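Local atomic coordinates of DNA polymerase (Pyrobaculum calidifontis, PDB entry 5MDN), a protein that probably catalyses DNA synthesis, adding deoxyribonucleotides from their triphosphates to a growing strand with release of diphosphate. Residues E199-E204 against V216-E221; V226-N231 against G342-L347; N427-Y432 against A471-L476. One frame throughout, in Å; residues are numbered along the deposited sequence.

Interaction 1: E199-E204 against V216-E221; sequences EVFEAE and VDFVKE
F218 on helix 209-222 meets F201 and E199 on strand 198-202, where the helix lies on one face of the mixed sheet of the exonuclease domain, an RNase H-like fold, near its border strand. The helix belongs to a beta-alpha-beta crossover: it leads from strand 198-202 at the sheet's border to strand 226-229 further in, and the two strands run parallel. F218 can be followed outward from its backbone. Its CB, the first atom beyond the helix, receives the tip of the other phenylalanine, with F201 CZ 4.0 Å from F218 CB. From there the side chain turns with CG anti to the backbone N (chi1 -168°), which carries the ring across the line of approach of F201, so CB meets CZ and the rings do not stack; the two side chains cross at about a right angle. One ortho carbon, F218 CD1, lies 4.1 Å from E199 OE1, and the carboxylate and ring planes are 48° apart. Beyond this point the ring settles on the sheet itself, touching V191 and T193 of strand 186-193 and L166 of strand 165-172. A large flat apolar residue suits this place because it bridges helix and strands, still 9.2 Å apart between F218 CA and E199 CA. The extended chain of E199 carries its carboxylate across to the ring, and a charged end suits this exposed border. V200, between the two strand partners, faces helix 326-356 on the sheet's other side. No hydrogen bond joins the segments; the polar atom nearest the F218 ring across the contact is E199 OE1.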
ATOM      1  N   GLU A 199      12.485  24.401  -6.925  1.00 67.49           N
ATOM      2  CA  GLU A 199      13.719  24.521  -7.691  1.00 73.20           C
ATOM      3  C   GLU A 199      13.903  23.270  -8.534  1.00 68.89           C
ATOM      4  O   GLU A 199      13.461  22.179  -8.163  1.00 68.13           O
ATOM      5  CB  GLU A 199      14.959  24.740  -6.811  1.00 81.75           C
ATOM      6  CG  GLU A 199      15.117  26.157  -6.282  1.00 87.95           C
ATOM      7  CD  GLU A 199      16.493  26.415  -5.702  1.00 95.31           C
ATOM      8  OE1 GLU A 199      17.339  25.497  -5.741  1.00 96.36           O
ATOM      9  OE2 GLU A 199      16.729  27.539  -5.212  1.00100.26           O
ATOM     10  N   VAL A 200      14.559  23.446  -9.677  1.00 73.98           N
ATOM     11  CA  VAL A 200      14.869  22.359 -10.598  1.00 73.77           C
ATOM     12  C   VAL A 200      16.361  22.405 -10.886  1.00 71.80           C
ATOM     13  O   VAL A 200      16.870  23.417 -11.384  1.00 73.18           O
ATOM     14  CB  VAL A 200      14.068  22.457 -11.905  1.00 73.34           C
ATOM     15  CG1 VAL A 200      14.220  21.175 -12.711  1.00 73.28           C
ATOM     16  CG2 VAL A 200      12.606  22.738 -11.610  1.00 72.14           C
ATOM     17  N   PHE A 201      17.058  21.319 -10.576  1.00 65.92           N
ATOM     18  CA  PHE A 201      18.476  21.186 -10.875  1.00 68.25           C
ATOM     19  C   PHE A 201      18.616  20.407 -12.176  1.00 68.97           C
ATOM     20  O   PHE A 201      18.257  19.226 -12.241  1.00 66.47           O
ATOM     21  CB  PHE A 201      19.212  20.486  -9.733  1.00 70.83           C
ATOM     22  CG  PHE A 201      18.928  21.066  -8.377  1.00 72.16           C
ATOM     23  CD1 PHE A 201      19.495  22.269  -7.988  1.00 73.45           C
ATOM     24  CD2 PHE A 201      18.101  20.404  -7.488  1.00 73.79           C
ATOM     25  CE1 PHE A 201      19.236  22.801  -6.735  1.00 73.94           C
ATOM     26  CE2 PHE A 201      17.839  20.929  -6.238  1.00 75.17           C
ATOM     27  CZ  PHE A 201      18.406  22.128  -5.861  1.00 74.50           C
ATOM     28  N   GLU A 202      19.138  21.063 -13.210  1.00 74.20           N
ATOM     29  CA  GLU A 202      19.379  20.425 -14.493  1.00 75.93           C
ATOM     30  C   GLU A 202      20.868  20.168 -14.669  1.00 72.65           C
ATOM     31  O   GLU A 202      21.713  20.914 -14.168  1.00 70.42           O
ATOM     32  CB  GLU A 202      18.885  21.281 -15.664  1.00 80.12           C
ATOM     33  CG  GLU A 202      17.842  22.325 -15.328  1.00 84.41           C
ATOM     34  CD  GLU A 202      17.503  23.190 -16.531  1.00 85.65           C
ATOM     35  OE1 GLU A 202      17.586  22.686 -17.671  1.00 87.59           O
ATOM     36  OE2 GLU A 202      17.171  24.377 -16.337  1.00 86.18           O
ATOM     37  N   ALA A 203      21.175  19.104 -15.399  1.00 69.82           N
ATOM     38  CA  ALA A 203      22.550  18.730 -15.662  1.00 76.51           C
ATOM     39  C   ALA A 203      23.158  19.604 -16.760  1.00 84.18           C
ATOM     40  O   ALA A 203      22.474  20.359 -17.456  1.00 83.72           O
ATOM     41  CB  ALA A 203      22.619  17.253 -16.053  1.00 75.09           C
ATOM     42  N   GLU A 204      24.475  19.479 -16.909  1.00 81.84           N
ATOM     43  CA  GLU A 204      25.167  19.913 -18.113  1.00 85.64           C
ATOM     44  C   GLU A 204      25.288  18.728 -19.056  1.00 86.46           C
ATOM     45  O   GLU A 204      25.822  17.682 -18.671  1.00 84.97           O
ATOM     46  CB  GLU A 204      26.566  20.452 -17.816  1.00 92.58           C
ATOM     47  CG  GLU A 204      26.597  21.635 -16.908  1.00 99.17           C
ATOM     48  CD  GLU A 204      27.889  22.423 -16.994  1.00106.47           C
ATOM     49  OE1 GLU A 204      28.616  22.315 -18.011  1.00114.76           O
ATOM     50  OE2 GLU A 204      28.167  23.164 -16.030  1.00106.80           O
ATOM     51  N   VAL A 216      21.317  17.206  -2.697  1.00 63.03           N
ATOM     52  CA  VAL A 216      21.810  16.937  -1.347  1.00 62.74           C
ATOM     53  C   VAL A 216      21.896  18.229  -0.542  1.00 63.85           C
ATOM     54  O   VAL A 216      21.474  18.288   0.618  1.00 68.67           O
ATOM     55  CB  VAL A 216      23.168  16.213  -1.405  1.00 61.63           C
ATOM     56  CG1 VAL A 216      23.750  16.075  -0.013  1.00 59.80           C
ATOM     57  CG2 VAL A 216      23.012  14.847  -2.053  1.00 61.96           C
ATOM     58  N   ASP A 217      22.447  19.285  -1.148  1.00 61.25           N
ATOM     59  CA  ASP A 217      22.575  20.556  -0.440  1.00 63.52           C
ATOM     60  C   ASP A 217      21.211  21.136  -0.081  1.00 66.25           C
ATOM     61  O   ASP A 217      21.049  21.732   0.990  1.00 67.64           O
ATOM     62  CB  ASP A 217      23.378  21.550  -1.279  1.00 65.33           C
ATOM     63  CG  ASP A 217      24.867  21.266  -1.250  1.00 67.34           C
ATOM     64  OD1 ASP A 217      25.361  20.825  -0.190  1.00 67.36           O
ATOM     65  OD2 ASP A 217      25.542  21.491  -2.278  1.00 67.59           O
ATOM     66  N   PHE A 218      20.219  20.976  -0.961  1.00 66.25           N
ATOM     67  CA  PHE A 218      18.893  21.514  -0.671  1.00 65.59           C
ATOM     68  C   PHE A 218      18.237  20.777   0.493  1.00 63.55           C
ATOM     69  O   PHE A 218      17.622  21.406   1.362  1.00 62.29           O
ATOM     70  CB  PHE A 218      18.006  21.450  -1.915  1.00 65.83           C
ATOM     71  CG  PHE A 218      16.728  22.233  -1.783  1.00 66.21           C
ATOM     72  CD1 PHE A 218      16.681  23.570  -2.145  1.00 67.98           C
ATOM     73  CD2 PHE A 218      15.577  21.638  -1.293  1.00 66.70           C
ATOM     74  CE1 PHE A 218      15.512  24.297  -2.024  1.00 67.73           C
ATOM     75  CE2 PHE A 218      14.405  22.360  -1.169  1.00 67.77           C
ATOM     76  CZ  PHE A 218      14.372  23.691  -1.535  1.00 67.23           C
ATOM     77  N   VAL A 219      18.338  19.445   0.515  1.00 63.06           N
ATOM     78  CA  VAL A 219      17.763  18.674   1.615  1.00 64.38           C
ATOM     79  C   VAL A 219      18.403  19.076   2.937  1.00 63.83           C
ATOM     80  O   VAL A 219      17.714  19.259   3.948  1.00 62.58           O
ATOM     81  CB  VAL A 219      17.912  17.164   1.345  1.00 66.26           C
ATOM     82  CG1 VAL A 219      17.479  16.356   2.562  1.00 65.09           C
ATOM     83  CG2 VAL A 219      17.104  16.762   0.121  1.00 67.98           C
ATOM     84  N   LYS A 220      19.728  19.231   2.949  1.00 63.66           N
ATOM     85  CA  LYS A 220      20.408  19.682   4.158  1.00 63.99           C
ATOM     86  C   LYS A 220      20.042  21.123   4.493  1.00 63.49           C
ATOM     87  O   LYS A 220      19.960  21.488   5.673  1.00 66.54           O
ATOM     88  CB  LYS A 220      21.921  19.538   3.990  1.00 65.05           C
ATOM     89  CG  LYS A 220      22.401  18.107   3.793  1.00 68.25           C
ATOM     90  CD  LYS A 220      23.918  18.034   3.828  1.00 70.30           C
ATOM     91  CE  LYS A 220      24.534  18.839   2.698  1.00 73.46           C
ATOM     92  NZ  LYS A 220      26.011  18.662   2.631  1.00 76.79           N
ATOM     93  N   GLU A 221      19.818  21.948   3.470  1.00 70.81           N
ATOM     94  CA  GLU A 221      19.494  23.354   3.686  1.00 74.49           C
ATOM     95  C   GLU A 221      18.089  23.497   4.264  1.00 72.18           C
ATOM     96  O   GLU A 221      17.876  24.214   5.248  1.00 75.18           O
ATOM     97  CB  GLU A 221      19.612  24.109   2.355  1.00 81.25           C
ATOM     98  CG  GLU A 221      19.520  25.627   2.418  1.00 89.54           C
ATOM     99  CD  GLU A 221      20.690  26.226   3.175  1.00 98.37           C
ATOM    100  OE1 GLU A 221      21.781  25.613   3.142  1.00106.09           O
ATOM    101  OE2 GLU A 221      20.528  27.300   3.793  1.00102.17           O
TER

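Interaction 2: V226-N231 against G342-L347; sequences VIVGYN and GLAEKL
Y230 reaches L343 because its CG stands anti to the backbone N (chi1 -160°), swinging the ring out to the side where the helix lies, while L343 holds its own CG in a different setting, beside the backbone N (chi1 -87°), and sends CD1 out to meet it. The two lie where the sheet of the RNase H-like exonuclease domain packs on the long helix 326-356. Strand 226-229 runs inside that sheet, parallel to both its neighbours, 165-172 and 274-277. The side chains of Y230 and L343 cross obliquely, Y230 CE2 and L343 CD1 being 4.2 Å apart. Two residues earlier in the chain, V228 points toward the helix, and its CG1 rests 4.2 Å from A344 CB. A small residue suits the helix here: with a single methyl group on A344, the backbones come close, V228 CA and A344 CA being 7.1 Å apart. L343 is the longer residue and fills the space beside the tyrosine, where L293 and V296 of helix 293-299 touch both side chains. The surroundings are those of a metal site: the Y230 side chain is about 6 Å from a bound magnesium ion and about 5 Å from the side chain of D169, a magnesium ligand in a structure of this protein. N231 takes the N-cap position of helix 232-247, which carries D236, another such ligand. All four touching residues are buried, so the tyrosine hydroxyl needs a partner, and it has one in the backbone of the same chain: Y230 OH is hydrogen-bonded to the carbonyl oxygen K291 O.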
ATOM      1  N   VAL A 226       9.575  15.102   6.421  1.00 56.61           N
ATOM      2  CA  VAL A 226       9.025  14.084   5.536  1.00 54.99           C
ATOM      3  C   VAL A 226       9.532  14.344   4.124  1.00 55.82           C
ATOM      4  O   VAL A 226       9.549  15.490   3.659  1.00 57.87           O
ATOM      5  CB  VAL A 226       7.481  14.075   5.568  1.00 55.50           C
ATOM      6  CG1 VAL A 226       6.943  12.840   4.863  1.00 56.25           C
ATOM      7  CG2 VAL A 226       6.979  14.140   7.003  1.00 57.50           C
ATOM      8  N   ILE A 227       9.948  13.278   3.444  1.00 53.34           N
ATOM      9  CA  ILE A 227      10.305  13.329   2.031  1.00 52.47           C
ATOM     10  C   ILE A 227       9.301  12.473   1.271  1.00 53.28           C
ATOM     11  O   ILE A 227       9.213  11.259   1.497  1.00 55.17           O
ATOM     12  CB  ILE A 227      11.743  12.848   1.786  1.00 52.36           C
ATOM     13  CG1 ILE A 227      12.745  13.855   2.352  1.00 53.93           C
ATOM     14  CG2 ILE A 227      11.988  12.629   0.300  1.00 53.72           C
ATOM     15  CD1 ILE A 227      14.189  13.401   2.261  1.00 55.82           C
ATOM     16  N   VAL A 228       8.546  13.099   0.372  1.00 50.24           N
ATOM     17  CA  VAL A 228       7.502  12.423  -0.388  1.00 52.90           C
ATOM     18  C   VAL A 228       7.916  12.345  -1.849  1.00 52.05           C
ATOM     19  O   VAL A 228       8.495  13.289  -2.398  1.00 55.19           O
ATOM     20  CB  VAL A 228       6.141  13.133  -0.248  1.00 56.09           C
ATOM     21  CG1 VAL A 228       5.333  12.513   0.883  1.00 58.33           C
ATOM     22  CG2 VAL A 228       6.343  14.621  -0.011  1.00 57.30           C
ATOM     23  N   GLY A 229       7.621  11.206  -2.473  1.00 49.77           N
ATOM     24  CA  GLY A 229       7.808  11.025  -3.897  1.00 51.51           C
ATOM     25  C   GLY A 229       6.761  10.065  -4.412  1.00 52.03           C
ATOM     26  O   GLY A 229       5.997   9.475  -3.644  1.00 53.88           O
ATOM     27  N   TYR A 230       6.731   9.910  -5.730  1.00 56.99           N
ATOM     28  CA  TYR A 230       5.847   8.951  -6.379  1.00 54.00           C
ATOM     29  C   TYR A 230       6.703   7.850  -6.990  1.00 52.40           C
ATOM     30  O   TYR A 230       7.501   8.111  -7.896  1.00 53.98           O
ATOM     31  CB  TYR A 230       4.973   9.621  -7.438  1.00 54.67           C
ATOM     32  CG  TYR A 230       3.742   8.814  -7.778  1.00 54.89           C
ATOM     33  CD1 TYR A 230       3.777   7.834  -8.761  1.00 55.01           C
ATOM     34  CD2 TYR A 230       2.547   9.021  -7.102  1.00 55.29           C
ATOM     35  CE1 TYR A 230       2.653   7.088  -9.066  1.00 55.38           C
ATOM     36  CE2 TYR A 230       1.418   8.283  -7.401  1.00 55.01           C
ATOM     37  CZ  TYR A 230       1.477   7.318  -8.384  1.00 55.12           C
ATOM     38  OH  TYR A 230       0.358   6.577  -8.686  1.00 55.61           O
ATOM     39  N   ASN A 231       6.544   6.627  -6.479  1.00 52.66           N
ATOM     40  CA  ASN A 231       7.413   5.498  -6.813  1.00 51.37           C
ATOM     41  C   ASN A 231       8.871   5.802  -6.471  1.00 52.69           C
ATOM     42  O   ASN A 231       9.792   5.358  -7.163  1.00 54.65           O
ATOM     43  CB  ASN A 231       7.270   5.094  -8.284  1.00 50.23           C
ATOM     44  CG  ASN A 231       7.679   3.655  -8.535  1.00 52.42           C
ATOM     45  OD1 ASN A 231       7.414   2.770  -7.719  1.00 53.17           O
ATOM     46  ND2 ASN A 231       8.326   3.413  -9.668  1.00 54.03           N
ATOM     47  N   GLY A 342       0.838  17.963  -4.080  1.00 56.30           N
ATOM     48  CA  GLY A 342      -0.610  18.059  -3.994  1.00 57.15           C
ATOM     49  C   GLY A 342      -1.242  16.802  -3.429  1.00 57.18           C
ATOM     50  O   GLY A 342      -2.090  16.865  -2.535  1.00 59.62           O
ATOM     51  N   LEU A 343      -0.847  15.640  -3.960  1.00 52.04           N
ATOM     52  CA  LEU A 343      -1.316  14.370  -3.410  1.00 54.81           C
ATOM     53  C   LEU A 343      -0.961  14.242  -1.933  1.00 56.72           C
ATOM     54  O   LEU A 343      -1.779  13.780  -1.128  1.00 58.96           O
ATOM     55  CB  LEU A 343      -0.726  13.199  -4.195  1.00 56.20           C
ATOM     56  CG  LEU A 343      -1.473  12.719  -5.437  1.00 59.26           C
ATOM     57  CD1 LEU A 343      -0.598  11.779  -6.251  1.00 59.69           C
ATOM     58  CD2 LEU A 343      -2.772  12.034  -5.044  1.00 61.19           C
ATOM     59  N   ALA A 344       0.267  14.623  -1.565  1.00 56.88           N
ATOM     60  CA  ALA A 344       0.696  14.523  -0.173  1.00 57.21           C
ATOM     61  C   ALA A 344      -0.229  15.302   0.754  1.00 57.38           C
ATOM     62  O   ALA A 344      -0.613  14.805   1.818  1.00 55.64           O
ATOM     63  CB  ALA A 344       2.135  15.017  -0.035  1.00 58.20           C
ATOM     64  N   GLU A 345      -0.607  16.521   0.362  1.00 56.27           N
ATOM     65  CA  GLU A 345      -1.514  17.315   1.187  1.00 58.28           C
ATOM     66  C   GLU A 345      -2.830  16.590   1.452  1.00 56.92           C
ATOM     67  O   GLU A 345      -3.457  16.805   2.495  1.00 55.37           O
ATOM     68  CB  GLU A 345      -1.771  18.664   0.521  1.00 62.08           C
ATOM     69  CG  GLU A 345      -0.551  19.574   0.491  1.00 66.46           C
ATOM     70  CD  GLU A 345      -0.619  20.614  -0.615  1.00 70.56           C
ATOM     71  OE1 GLU A 345      -1.730  20.874  -1.122  1.00 75.52           O
ATOM     72  OE2 GLU A 345       0.441  21.173  -0.974  1.00 70.59           O
ATOM     73  N   LYS A 346      -3.263  15.735   0.527  1.00 58.45           N
ATOM     74  CA  LYS A 346      -4.500  14.981   0.702  1.00 58.52           C
ATOM     75  C   LYS A 346      -4.291  13.654   1.425  1.00 56.39           C
ATOM     76  O   LYS A 346      -5.133  13.258   2.238  1.00 55.25           O
ATOM     77  CB  LYS A 346      -5.159  14.731  -0.657  1.00 61.15           C
ATOM     78  CG  LYS A 346      -5.477  15.995  -1.436  1.00 62.95           C
ATOM     79  CD  LYS A 346      -6.778  15.846  -2.210  1.00 63.93           C
ATOM     80  CE  LYS A 346      -7.224  17.168  -2.812  1.00 64.08           C
ATOM     81  NZ  LYS A 346      -7.426  18.203  -1.764  1.00 64.30           N
ATOM     82  N   LEU A 347      -3.196  12.949   1.141  1.00 55.67           N
ATOM     83  CA  LEU A 347      -2.989  11.608   1.677  1.00 55.14           C
ATOM     84  C   LEU A 347      -2.149  11.572   2.946  1.00 56.66           C
ATOM     85  O   LEU A 347      -2.380  10.711   3.802  1.00 55.07           O
ATOM     86  CB  LEU A 347      -2.334  10.710   0.621  1.00 55.40           C
ATOM     87  CG  LEU A 347      -3.060  10.562  -0.718  1.00 57.00           C
ATOM     88  CD1 LEU A 347      -2.364   9.528  -1.588  1.00 57.88           C
ATOM     89  CD2 LEU A 347      -4.521  10.195  -0.508  1.00 57.39           C
TER

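Interaction 3: N427-Y432 against A471-L476; sequences NIMMKY and AVLKHL
M430 packs on L473 and K474, and M429 on L473, where two helices cross, their axes 9.3 Å apart at the closest and their directions 117° from one another. M430 lies over the backbone of the second helix: its SD is 3.6 Å from K474 N, and its CG is 3.8 Å from L473 CB. The side chains of M430 and K474 run alongside one another in opposing senses, M430 SD and CG beside K474 CG, the lysine offering the methylenes of an extended chain. M429 bends at chi3 (-72°), which brings its terminal methyl back to L473, with M429 CE 3.7 Å from L473 CD1. Replacing M430 with an alanine would probably open a gap above L473 CB and leave the K474 methylenes without the thioether beside them. Around this first shell, M514 of helix 514-519 touches both M429 and L473, while I428 packs on helix 528-551. On the far side of helix 468-486, H475 ND1 is hydrogen-bonded to Y381 OH. In family terms, helix 424-431, which carries the later part of the sequence matching family-B motif A in the palm, packs on what is probably the first fingers helix. No hydrogen bond crosses between the segments; flexible, polarisable thioethers against aliphatic carbon and helix backbone imply cohesion by dispersion and shape, with little directional constraint.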
ATOM      1  N   ASN A 427     -18.518  -6.154  14.149  1.00 59.17           N
ATOM      2  CA  ASN A 427     -19.751  -6.434  14.880  1.00 58.59           C
ATOM      3  C   ASN A 427     -19.942  -7.931  15.095  1.00 54.93           C
ATOM      4  O   ASN A 427     -20.203  -8.380  16.216  1.00 53.33           O
ATOM      5  CB  ASN A 427     -20.950  -5.852  14.129  1.00 60.50           C
ATOM      6  CG  ASN A 427     -21.508  -4.610  14.790  1.00 62.62           C
ATOM      7  OD1 ASN A 427     -20.764  -3.704  15.169  1.00 67.74           O
ATOM      8  ND2 ASN A 427     -22.827  -4.566  14.943  1.00 62.04           N
ATOM      9  N   ILE A 428     -19.838  -8.715  14.019  1.00 61.15           N
ATOM     10  CA  ILE A 428     -19.997 -10.165  14.118  1.00 58.74           C
ATOM     11  C   ILE A 428     -19.003 -10.748  15.119  1.00 57.75           C
ATOM     12  O   ILE A 428     -19.362 -11.561  15.980  1.00 59.04           O
ATOM     13  CB  ILE A 428     -19.849 -10.809  12.730  1.00 59.16           C
ATOM     14  CG1 ILE A 428     -21.193 -10.804  12.004  1.00 58.64           C
ATOM     15  CG2 ILE A 428     -19.320 -12.231  12.842  1.00 60.14           C
ATOM     16  CD1 ILE A 428     -21.084 -11.108  10.537  1.00 60.77           C
ATOM     17  N   MET A 429     -17.735 -10.339  15.020  1.00 52.39           N
ATOM     18  CA  MET A 429     -16.702 -10.928  15.864  1.00 55.46           C
ATOM     19  C   MET A 429     -16.822 -10.476  17.316  1.00 55.60           C
ATOM     20  O   MET A 429     -16.470 -11.234  18.227  1.00 55.29           O
ATOM     21  CB  MET A 429     -15.321 -10.592  15.301  1.00 56.28           C
ATOM     22  CG  MET A 429     -15.008 -11.328  14.007  1.00 58.67           C
ATOM     23  SD  MET A 429     -13.339 -11.044  13.393  1.00 62.17           S
ATOM     24  CE  MET A 429     -13.469  -9.356  12.813  1.00 61.70           C
ATOM     25  N   MET A 430     -17.296  -9.252  17.556  1.00 54.50           N
ATOM     26  CA  MET A 430     -17.505  -8.805  18.930  1.00 56.02           C
ATOM     27  C   MET A 430     -18.771  -9.412  19.528  1.00 59.65           C
ATOM     28  O   MET A 430     -18.745  -9.942  20.642  1.00 60.82           O
ATOM     29  CB  MET A 430     -17.566  -7.276  18.999  1.00 55.42           C
ATOM     30  CG  MET A 430     -16.227  -6.584  18.805  1.00 54.55           C
ATOM     31  SD  MET A 430     -16.346  -4.783  18.764  1.00 55.07           S
ATOM     32  CE  MET A 430     -17.407  -4.528  17.344  1.00 57.45           C
ATOM     33  N   LYS A 431     -19.886  -9.338  18.797  1.00 58.93           N
ATOM     34  CA  LYS A 431     -21.171  -9.768  19.344  1.00 61.10           C
ATOM     35  C   LYS A 431     -21.226 -11.276  19.562  1.00 58.56           C
ATOM     36  O   LYS A 431     -21.946 -11.746  20.451  1.00 58.52           O
ATOM     37  CB  LYS A 431     -22.295  -9.315  18.411  1.00 66.93           C
ATOM     38  CG  LYS A 431     -23.701  -9.653  18.867  1.00 73.87           C
ATOM     39  CD  LYS A 431     -24.720  -9.152  17.853  1.00 76.40           C
ATOM     40  CE  LYS A 431     -26.134  -9.587  18.205  1.00 76.20           C
ATOM     41  NZ  LYS A 431     -26.580  -9.036  19.514  1.00 76.55           N
ATOM     42  N   TYR A 432     -20.472 -12.047  18.780  1.00 59.61           N
ATOM     43  CA  TYR A 432     -20.428 -13.495  18.931  1.00 59.84           C
ATOM     44  C   TYR A 432     -19.099 -13.996  19.478  1.00 58.25           C
ATOM     45  O   TYR A 432     -18.926 -15.211  19.627  1.00 58.48           O
ATOM     46  CB  TYR A 432     -20.740 -14.169  17.591  1.00 62.71           C
ATOM     47  CG  TYR A 432     -22.137 -13.869  17.101  1.00 67.81           C
ATOM     48  CD1 TYR A 432     -23.249 -14.334  17.793  1.00 69.08           C
ATOM     49  CD2 TYR A 432     -22.348 -13.102  15.963  1.00 68.14           C
ATOM     50  CE1 TYR A 432     -24.529 -14.057  17.358  1.00 70.21           C
ATOM     51  CE2 TYR A 432     -23.627 -12.817  15.521  1.00 69.02           C
ATOM     52  CZ  TYR A 432     -24.712 -13.299  16.222  1.00 70.07           C
ATOM     53  OH  TYR A 432     -25.987 -13.019  15.787  1.00 76.12           O
ATOM     54  N   ALA A 471     -11.568  -8.387  21.995  1.00 49.13           N
ATOM     55  CA  ALA A 471     -11.097  -7.361  22.921  1.00 51.46           C
ATOM     56  C   ALA A 471     -10.400  -6.222  22.185  1.00 52.46           C
ATOM     57  O   ALA A 471     -10.528  -5.055  22.573  1.00 52.23           O
ATOM     58  CB  ALA A 471     -10.162  -7.981  23.961  1.00 53.07           C
ATOM     59  N   VAL A 472      -9.654  -6.541  21.124  1.00 52.00           N
ATOM     60  CA  VAL A 472      -8.958  -5.509  20.357  1.00 51.71           C
ATOM     61  C   VAL A 472      -9.955  -4.647  19.591  1.00 52.11           C
ATOM     62  O   VAL A 472      -9.868  -3.413  19.596  1.00 53.76           O
ATOM     63  CB  VAL A 472      -7.928  -6.151  19.412  1.00 51.56           C
ATOM     64  CG1 VAL A 472      -7.330  -5.101  18.490  1.00 51.90           C
ATOM     65  CG2 VAL A 472      -6.844  -6.851  20.212  1.00 53.15           C
ATOM     66  N   LEU A 473     -10.915  -5.288  18.922  1.00 49.21           N
ATOM     67  CA  LEU A 473     -11.925  -4.540  18.184  1.00 49.70           C
ATOM     68  C   LEU A 473     -12.750  -3.669  19.120  1.00 52.95           C
ATOM     69  O   LEU A 473     -13.064  -2.520  18.789  1.00 52.67           O
ATOM     70  CB  LEU A 473     -12.834  -5.503  17.427  1.00 47.14           C
ATOM     71  CG  LEU A 473     -12.130  -6.342  16.368  1.00 48.19           C
ATOM     72  CD1 LEU A 473     -13.001  -7.516  15.942  1.00 48.71           C
ATOM     73  CD2 LEU A 473     -11.755  -5.480  15.180  1.00 49.43           C
ATOM     74  N   LYS A 474     -13.128  -4.208  20.284  1.00 53.12           N
ATOM     75  CA  LYS A 474     -13.872  -3.422  21.267  1.00 55.28           C
ATOM     76  C   LYS A 474     -13.125  -2.144  21.630  1.00 52.33           C
ATOM     77  O   LYS A 474     -13.735  -1.084  21.805  1.00 49.10           O
ATOM     78  CB  LYS A 474     -14.139  -4.256  22.523  1.00 61.07           C
ATOM     79  CG  LYS A 474     -15.091  -5.424  22.311  1.00 67.14           C
ATOM     80  CD  LYS A 474     -15.506  -6.098  23.602  1.00 69.68           C
ATOM     81  CE  LYS A 474     -16.342  -7.322  23.285  1.00 72.48           C
ATOM     82  NZ  LYS A 474     -16.696  -8.062  24.520  1.00 74.77           N
ATOM     83  N   HIS A 475     -11.800  -2.230  21.754  1.00 57.15           N
ATOM     84  CA  HIS A 475     -10.999  -1.055  22.078  1.00 57.89           C
ATOM     85  C   HIS A 475     -10.935  -0.085  20.903  1.00 53.68           C
ATOM     86  O   HIS A 475     -11.012   1.136  21.093  1.00 50.69           O
ATOM     87  CB  HIS A 475      -9.602  -1.493  22.508  1.00 59.81           C
ATOM     88  CG  HIS A 475      -8.776  -0.395  23.097  1.00 65.36           C
ATOM     89  ND1 HIS A 475      -7.873   0.336  22.355  1.00 69.94           N
ATOM     90  CD2 HIS A 475      -8.716   0.100  24.356  1.00 67.81           C
ATOM     91  CE1 HIS A 475      -7.289   1.228  23.134  1.00 71.77           C
ATOM     92  NE2 HIS A 475      -7.784   1.109  24.351  1.00 69.56           N
ATOM     93  N   LEU A 476     -10.777  -0.608  19.684  1.00 53.29           N
ATOM     94  CA  LEU A 476     -10.772   0.252  18.503  1.00 52.76           C
ATOM     95  C   LEU A 476     -12.108   0.965  18.338  1.00 52.45           C
ATOM     96  O   LEU A 476     -12.148   2.152  17.991  1.00 50.29           O
ATOM     97  CB  LEU A 476     -10.444  -0.566  17.255  1.00 52.85           C
ATOM     98  CG  LEU A 476      -9.025  -1.125  17.136  1.00 52.14           C
ATOM     99  CD1 LEU A 476      -8.888  -1.995  15.896  1.00 51.20           C
ATOM    100  CD2 LEU A 476      -8.007   0.005  17.119  1.00 51.35           C
TER

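Along the chain the three contacts come in series. Interactions 1 and 2 belong to one mixed sheet of the exonuclease domain, their centres 19 Å apart: helix 209-222 of the first is followed, after a short connection, by strand 226-229 of the second. They cover opposite faces of that sheet, and helix 326-356, which packs in interaction 2, also reaches the strand of interaction 1 from behind. Interaction 3 lies in the polymerase part, 34 Å between centres from interaction 2 and 51 Å from interaction 1, on the other side of the chain's centre from the latter. Each part thus has its own largely apolar helix packing, the first two contacts on the exonuclease sheet, the third between polymerase helices.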